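Local coordinates for protein Rho guanyl nucleotide exchange factor (Rom2), putative (Aspergillus fumigatus Af293, PDB 5O51) that probably acts, as a whole protein, as a guanine-nucleotide exchange factor for Rho-type GTPases; this chain is its beta-propeller CNH domain, at residues F115-C128 against F171-F185. Numbering follows the deposited sequence.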
loop_
_atom_site.group_PDB
_atom_site.type_symbol
_atom_site.label_atom_id
_atom_site.label_comp_id
_atom_site.label_asym_id
_atom_site.label_seq_id
_atom_site.Cartn_x
_atom_site.Cartn_y
_atom_site.Cartn_z
ATOM N N PHE A 115 -7.056 -2.395 -7.910
ATOM C CA PHE A 115 -6.291 -1.561 -6.953
ATOM C C PHE A 115 -6.006 -0.181 -7.527
ATOM O O PHE A 115 -6.359 0.107 -8.690
ATOM C CB PHE A 115 -5.018 -2.234 -6.361
ATOM C CG PHE A 115 -3.951 -2.628 -7.360
ATOM C CD1 PHE A 115 -3.995 -3.869 -7.990
ATOM C CD2 PHE A 115 -2.842 -1.831 -7.574
ATOM C CE1 PHE A 115 -2.997 -4.266 -8.871
ATOM C CE2 PHE A 115 -1.831 -2.219 -8.448
ATOM C CZ PHE A 115 -1.906 -3.437 -9.099
ATOM N N PHE A 116 -5.500 0.710 -6.670
ATOM C CA PHE A 116 -5.075 2.023 -7.086
ATOM C C PHE A 116 -3.840 2.550 -6.357
ATOM O O PHE A 116 -3.467 2.045 -5.315
ATOM C CB PHE A 116 -6.232 2.982 -6.984
ATOM C CG PHE A 116 -6.512 3.525 -5.590
ATOM C CD1 PHE A 116 -5.892 4.684 -5.138
ATOM C CD2 PHE A 116 -7.479 2.926 -4.772
ATOM C CE1 PHE A 116 -6.196 5.224 -3.893
ATOM C CE2 PHE A 116 -7.791 3.468 -3.531
ATOM C CZ PHE A 116 -7.151 4.642 -3.099
ATOM N N LYS A 117 -3.261 3.621 -6.890
ATOM C CA LYS A 117 -2.149 4.315 -6.267
ATOM C C LYS A 117 -2.158 5.831 -6.585
ATOM O O LYS A 117 -2.276 6.255 -7.737
ATOM C CB LYS A 117 -0.869 3.671 -6.744
ATOM C CG LYS A 117 0.378 4.226 -6.103
ATOM C CD LYS A 117 0.583 3.618 -4.747
ATOM C CE LYS A 117 1.643 4.368 -3.948
ATOM N NZ LYS A 117 2.890 4.578 -4.726
ATOM N N ALA A 118 -2.053 6.636 -5.542
ATOM C CA ALA A 118 -1.994 8.095 -5.665
ATOM C C ALA A 118 -0.627 8.535 -5.256
ATOM O O ALA A 118 -0.240 8.323 -4.093
ATOM C CB ALA A 118 -2.995 8.754 -4.738
ATOM N N GLY A 119 0.091 9.164 -6.184
ATOM C CA GLY A 119 1.379 9.767 -5.869
ATOM C C GLY A 119 1.694 10.983 -6.694
ATOM O O GLY A 119 1.026 11.270 -7.695
ATOM N N ILE A 120 2.745 11.682 -6.278
ATOM C CA ILE A 120 3.310 12.758 -7.088
ATOM C C ILE A 120 4.046 12.103 -8.268
ATOM O O ILE A 120 4.841 11.178 -8.099
ATOM C CB ILE A 120 4.238 13.731 -6.304
ATOM C CG1 ILE A 120 3.653 14.133 -4.924
ATOM C CG2 ILE A 120 4.512 14.975 -7.153
ATOM C CD1 ILE A 120 4.311 13.453 -3.739
ATOM N N GLY A 121 3.753 12.576 -9.462
ATOM C CA GLY A 121 4.272 11.976 -10.672
ATOM C C GLY A 121 3.876 13.008 -11.679
ATOM O O GLY A 121 2.687 13.322 -11.832
ATOM N N LEU A 122 4.877 13.573 -12.329
ATOM C CA LEU A 122 4.729 14.869 -12.965
ATOM C C LEU A 122 4.437 14.711 -14.464
ATOM O O LEU A 122 4.722 13.635 -15.032
ATOM C CB LEU A 122 5.992 15.683 -12.717
ATOM C CG LEU A 122 6.346 16.027 -11.256
ATOM C CD1 LEU A 122 5.192 16.760 -10.603
ATOM C CD2 LEU A 122 6.817 14.840 -10.413
ATOM N N GLY A 123 3.836 15.726 -15.105
ATOM C CA GLY A 123 3.313 16.960 -14.470
ATOM C C GLY A 123 2.003 16.769 -13.711
ATOM O O GLY A 123 1.429 15.675 -13.690
ATOM N N ARG A 124 1.532 17.841 -13.079
ATOM C CA ARG A 124 0.482 17.753 -12.032
ATOM C C ARG A 124 0.841 16.671 -10.995
ATOM O O ARG A 124 2.016 16.297 -10.866
ATOM C CB ARG A 124 -0.925 17.537 -12.630
ATOM C CG ARG A 124 -1.503 18.774 -13.312
ATOM C CD ARG A 124 -0.952 18.928 -14.716
ATOM N NE ARG A 124 -1.214 17.708 -15.490
ATOM C CZ ARG A 124 -0.371 17.099 -16.328
ATOM N NH1 ARG A 124 0.862 17.555 -16.551
ATOM N NH2 ARG A 124 -0.775 15.997 -16.958
ATOM N N HIS A 125 -0.129 16.211 -10.208
ATOM C CA HIS A 125 0.061 14.958 -9.491
ATOM C C HIS A 125 -1.207 14.124 -9.463
ATOM O O HIS A 125 -2.260 14.647 -9.670
ATOM C CB HIS A 125 0.723 15.175 -8.135
ATOM C CG HIS A 125 -0.063 15.984 -7.152
ATOM N ND1 HIS A 125 -1.264 15.559 -6.632
ATOM C CD2 HIS A 125 0.254 17.127 -6.491
ATOM C CE1 HIS A 125 -1.664 16.420 -5.713
ATOM N NE2 HIS A 125 -0.760 17.379 -5.607
ATOM N N LEU A 126 -1.065 12.817 -9.215
ATOM C CA LEU A 126 -1.861 11.802 -9.928
ATOM C C LEU A 126 -2.498 10.691 -9.106
ATOM O O LEU A 126 -2.138 10.490 -7.960
ATOM C CB LEU A 126 -0.968 11.168 -10.992
ATOM C CG LEU A 126 -0.428 12.105 -12.068
ATOM C CD1 LEU A 126 0.549 11.309 -12.911
ATOM C CD2 LEU A 126 -1.527 12.693 -12.943
ATOM N N VAL A 127 -3.469 10.012 -9.724
ATOM C CA VAL A 127 -4.145 8.821 -9.196
ATOM C C VAL A 127 -4.200 7.743 -10.325
ATOM O O VAL A 127 -4.704 8.045 -11.367
ATOM C CB VAL A 127 -5.600 9.166 -8.772
ATOM C CG1 VAL A 127 -6.324 7.962 -8.206
ATOM C CG2 VAL A 127 -5.640 10.279 -7.746
ATOM N N CYS A 128 -3.691 6.521 -10.112
ATOM C CA CYS A 128 -3.833 5.414 -11.099
ATOM C C CYS A 128 -4.746 4.366 -10.575
ATOM O O CYS A 128 -4.625 3.991 -9.415
ATOM C CB CYS A 128 -2.538 4.678 -11.420
ATOM S SG CYS A 128 -1.130 5.750 -11.491
ATOM N N PHE A 171 -6.773 11.304 -18.098
ATOM C CA PHE A 171 -5.533 11.873 -18.619
ATOM C C PHE A 171 -4.796 10.937 -19.602
ATOM O O PHE A 171 -4.628 11.295 -20.763
ATOM C CB PHE A 171 -4.664 12.315 -17.439
ATOM C CG PHE A 171 -3.243 12.579 -17.803
ATOM C CD1 PHE A 171 -2.928 13.500 -18.800
ATOM C CD2 PHE A 171 -2.212 11.907 -17.160
ATOM C CE1 PHE A 171 -1.607 13.745 -19.145
ATOM C CE2 PHE A 171 -0.891 12.145 -17.503
ATOM C CZ PHE A 171 -0.589 13.063 -18.494
ATOM N N LYS A 172 -4.350 9.768 -19.149
ATOM C CA LYS A 172 -3.668 8.799 -20.018
ATOM C C LYS A 172 -4.048 7.397 -19.598
ATOM O O LYS A 172 -4.372 7.170 -18.434
ATOM C CB LYS A 172 -2.138 8.937 -19.911
ATOM C CG LYS A 172 -1.559 10.326 -20.204
ATOM C CD LYS A 172 -1.427 10.648 -21.691
ATOM C CE LYS A 172 -0.046 10.278 -22.227
ATOM N NZ LYS A 172 0.078 10.440 -23.702
ATOM N N GLU A 173 -3.980 6.464 -20.532
ATOM C CA GLU A 173 -4.340 5.054 -20.303
ATOM C C GLU A 173 -3.208 4.184 -20.824
ATOM O O GLU A 173 -2.404 4.665 -21.607
ATOM C CB GLU A 173 -5.645 4.739 -21.023
ATOM C CG GLU A 173 -6.175 3.342 -20.739
ATOM C CD GLU A 173 -7.563 3.104 -21.295
ATOM O OE1 GLU A 173 -8.416 4.017 -21.249
ATOM O OE2 GLU A 173 -7.795 1.981 -21.781
ATOM N N TYR A 174 -3.098 2.940 -20.363
ATOM C CA TYR A 174 -2.041 2.006 -20.813
ATOM C C TYR A 174 -2.558 0.585 -20.775
ATOM O O TYR A 174 -3.548 0.286 -20.095
ATOM C CB TYR A 174 -0.723 2.087 -19.974
ATOM C CG TYR A 174 -0.167 3.481 -19.801
ATOM C CD1 TYR A 174 -0.787 4.373 -18.930
ATOM C CD2 TYR A 174 0.956 3.922 -20.506
ATOM C CE1 TYR A 174 -0.333 5.662 -18.766
ATOM C CE2 TYR A 174 1.428 5.221 -20.354
ATOM C CZ TYR A 174 0.775 6.089 -19.474
ATOM O OH TYR A 174 1.160 7.392 -19.249
ATOM N N TYR A 175 -1.873 -0.283 -21.508
ATOM C CA TYR A 175 -2.178 -1.712 -21.544
ATOM C C TYR A 175 -0.905 -2.518 -21.251
ATOM O O TYR A 175 0.186 -2.096 -21.612
ATOM C CB TYR A 175 -2.759 -2.107 -22.906
ATOM C CG TYR A 175 -2.897 -3.612 -23.031
ATOM C CD1 TYR A 175 -4.018 -4.263 -22.516
ATOM C CD2 TYR A 175 -1.867 -4.399 -23.596
ATOM C CE1 TYR A 175 -4.141 -5.649 -22.585
ATOM C CE2 TYR A 175 -1.975 -5.792 -23.663
ATOM C CZ TYR A 175 -3.124 -6.408 -23.166
ATOM O OH TYR A 175 -3.283 -7.782 -23.230
ATOM N N ILE A 176 -1.047 -3.663 -20.579
ATOM C CA ILE A 176 0.096 -4.485 -20.132
ATOM C C ILE A 176 -0.338 -5.946 -20.257
ATOM O O ILE A 176 -1.329 -6.346 -19.609
ATOM C CB ILE A 176 0.473 -4.262 -18.621
ATOM C CG1 ILE A 176 0.898 -2.804 -18.303
ATOM C CG2 ILE A 176 1.548 -5.263 -18.141
ATOM C CD1 ILE A 176 2.331 -2.463 -18.628
ATOM N N PRO A 177 0.402 -6.766 -21.032
ATOM C CA PRO A 177 0.007 -8.178 -21.183
ATOM C C PRO A 177 0.548 -9.081 -20.072
ATOM O O PRO A 177 1.300 -10.017 -20.364
ATOM C CB PRO A 177 0.605 -8.550 -22.557
ATOM C CG PRO A 177 1.847 -7.725 -22.634
ATOM C CD PRO A 177 1.490 -6.410 -21.974
ATOM N N ALA A 178 0.160 -8.791 -18.823
ATOM C CA ALA A 178 0.430 -9.650 -17.644
ATOM C C ALA A 178 -0.386 -9.273 -16.373
ATOM O O ALA A 178 -0.833 -8.136 -16.204
ATOM C CB ALA A 178 1.912 -9.639 -17.322
ATOM N N GLU A 179 -0.544 -10.244 -15.480
ATOM C CA GLU A 179 -1.114 -10.005 -14.145
ATOM C C GLU A 179 -0.199 -9.069 -13.304
ATOM O O GLU A 179 1.003 -9.353 -13.166
ATOM C CB GLU A 179 -1.311 -11.343 -13.411
ATOM C CG GLU A 179 -2.149 -11.255 -12.126
ATOM C CD GLU A 179 -2.338 -12.595 -11.423
ATOM O OE1 GLU A 179 -1.390 -13.413 -11.391
ATOM O OE2 GLU A 179 -3.446 -12.829 -10.888
ATOM N N SER A 180 -0.777 -7.982 -12.757
ATOM C CA SER A 180 -0.027 -6.970 -11.965
ATOM C C SER A 180 -0.292 -7.042 -10.461
ATOM O O SER A 180 -1.443 -7.008 -10.054
ATOM C CB SER A 180 -0.358 -5.571 -12.429
ATOM O OG SER A 180 0.119 -5.365 -13.727
ATOM N N SER A 181 0.794 -7.144 -9.676
ATOM C CA SER A 181 0.803 -7.078 -8.191
ATOM C C SER A 181 0.777 -5.645 -7.637
ATOM O O SER A 181 0.101 -5.396 -6.664
ATOM C CB SER A 181 2.063 -7.728 -7.608
ATOM O OG SER A 181 2.220 -9.083 -7.978
ATOM N N SER A 182 1.509 -4.708 -8.240
ATOM C CA SER A 182 1.708 -3.399 -7.625
ATOM C C SER A 182 2.070 -2.273 -8.599
ATOM O O SER A 182 2.444 -2.510 -9.725
ATOM C CB SER A 182 2.831 -3.535 -6.625
ATOM O OG SER A 182 4.051 -3.879 -7.252
ATOM N N ILE A 183 2.031 -1.046 -8.120
ATOM C CA ILE A 183 2.445 0.095 -8.929
ATOM C C ILE A 183 3.158 1.220 -8.152
ATOM O O ILE A 183 2.779 1.582 -7.073
ATOM C CB ILE A 183 1.226 0.617 -9.753
ATOM C CG1 ILE A 183 1.686 1.372 -10.983
ATOM C CG2 ILE A 183 0.293 1.476 -8.899
ATOM C CD1 ILE A 183 0.584 1.537 -12.004
ATOM N N HIS A 184 4.193 1.788 -8.740
ATOM C CA HIS A 184 5.075 2.764 -8.080
ATOM C C HIS A 184 5.370 3.930 -9.017
ATOM O O HIS A 184 5.532 3.746 -10.230
ATOM C CB HIS A 184 6.399 2.079 -7.635
ATOM C CG HIS A 184 6.165 0.878 -6.767
ATOM N ND1 HIS A 184 6.056 0.968 -5.398
ATOM C CD2 HIS A 184 5.883 -0.405 -7.085
ATOM C CE1 HIS A 184 5.756 -0.216 -4.910
ATOM N NE2 HIS A 184 5.637 -1.067 -5.914
ATOM N N PHE A 185 5.369 5.129 -8.462
ATOM C CA PHE A 185 5.764 6.333 -9.200
ATOM C C PHE A 185 7.254 6.489 -9.078
ATOM O O PHE A 185 7.743 6.587 -7.951
ATOM C CB PHE A 185 5.081 7.537 -8.597
ATOM C CG PHE A 185 3.612 7.578 -8.890
ATOM C CD1 PHE A 185 3.150 8.017 -10.143
ATOM C CD2 PHE A 185 2.692 7.145 -7.941
ATOM C CE1 PHE A 185 1.787 8.069 -10.407
ATOM C CE2 PHE A 185 1.339 7.181 -8.200
ATOM C CZ PHE A 185 0.880 7.645 -9.427
#
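Two neighbouring blades of the CNH beta-propeller meet here, the inner strand 115-120 of one running nearly parallel to the inner strand 180-185 of the next, 12° between them. No hydrogen bond crosses; rings pack against side chains and the facing main chain. F185 is the main wedge. Its ring lies against the backbone at G119, with CE2 3.1 Å from G119 N, while C128 SG comes obliquely to within 3.4 Å of F185 CZ, a sulfur-aromatic contact. The aliphatic part of K117 runs past that ring in the opposite direction, and K117 CB presses tightly on I183 CG2 at 3.3 Å. Further along, F115 packs its ring against the classic beta bulge of S181 and S182: S180 O sits at the ring edge, 3.4 Å from CE1 of F115, and S181 O lies over a face. Within the first blade, F171 of its outer strand is sandwiched between K172 CG and R124. Bends at chi2 (81°) and chi3 (56°) bring R124 NH2 over the ring, offset toward the rim, in a cation-pi contact, though R124 is poorly ordered; R124 NE also salt-bridges E143 OE1. Between the blades, then, cohesion rests on apolar, aromatic and ring-to-peptide packing.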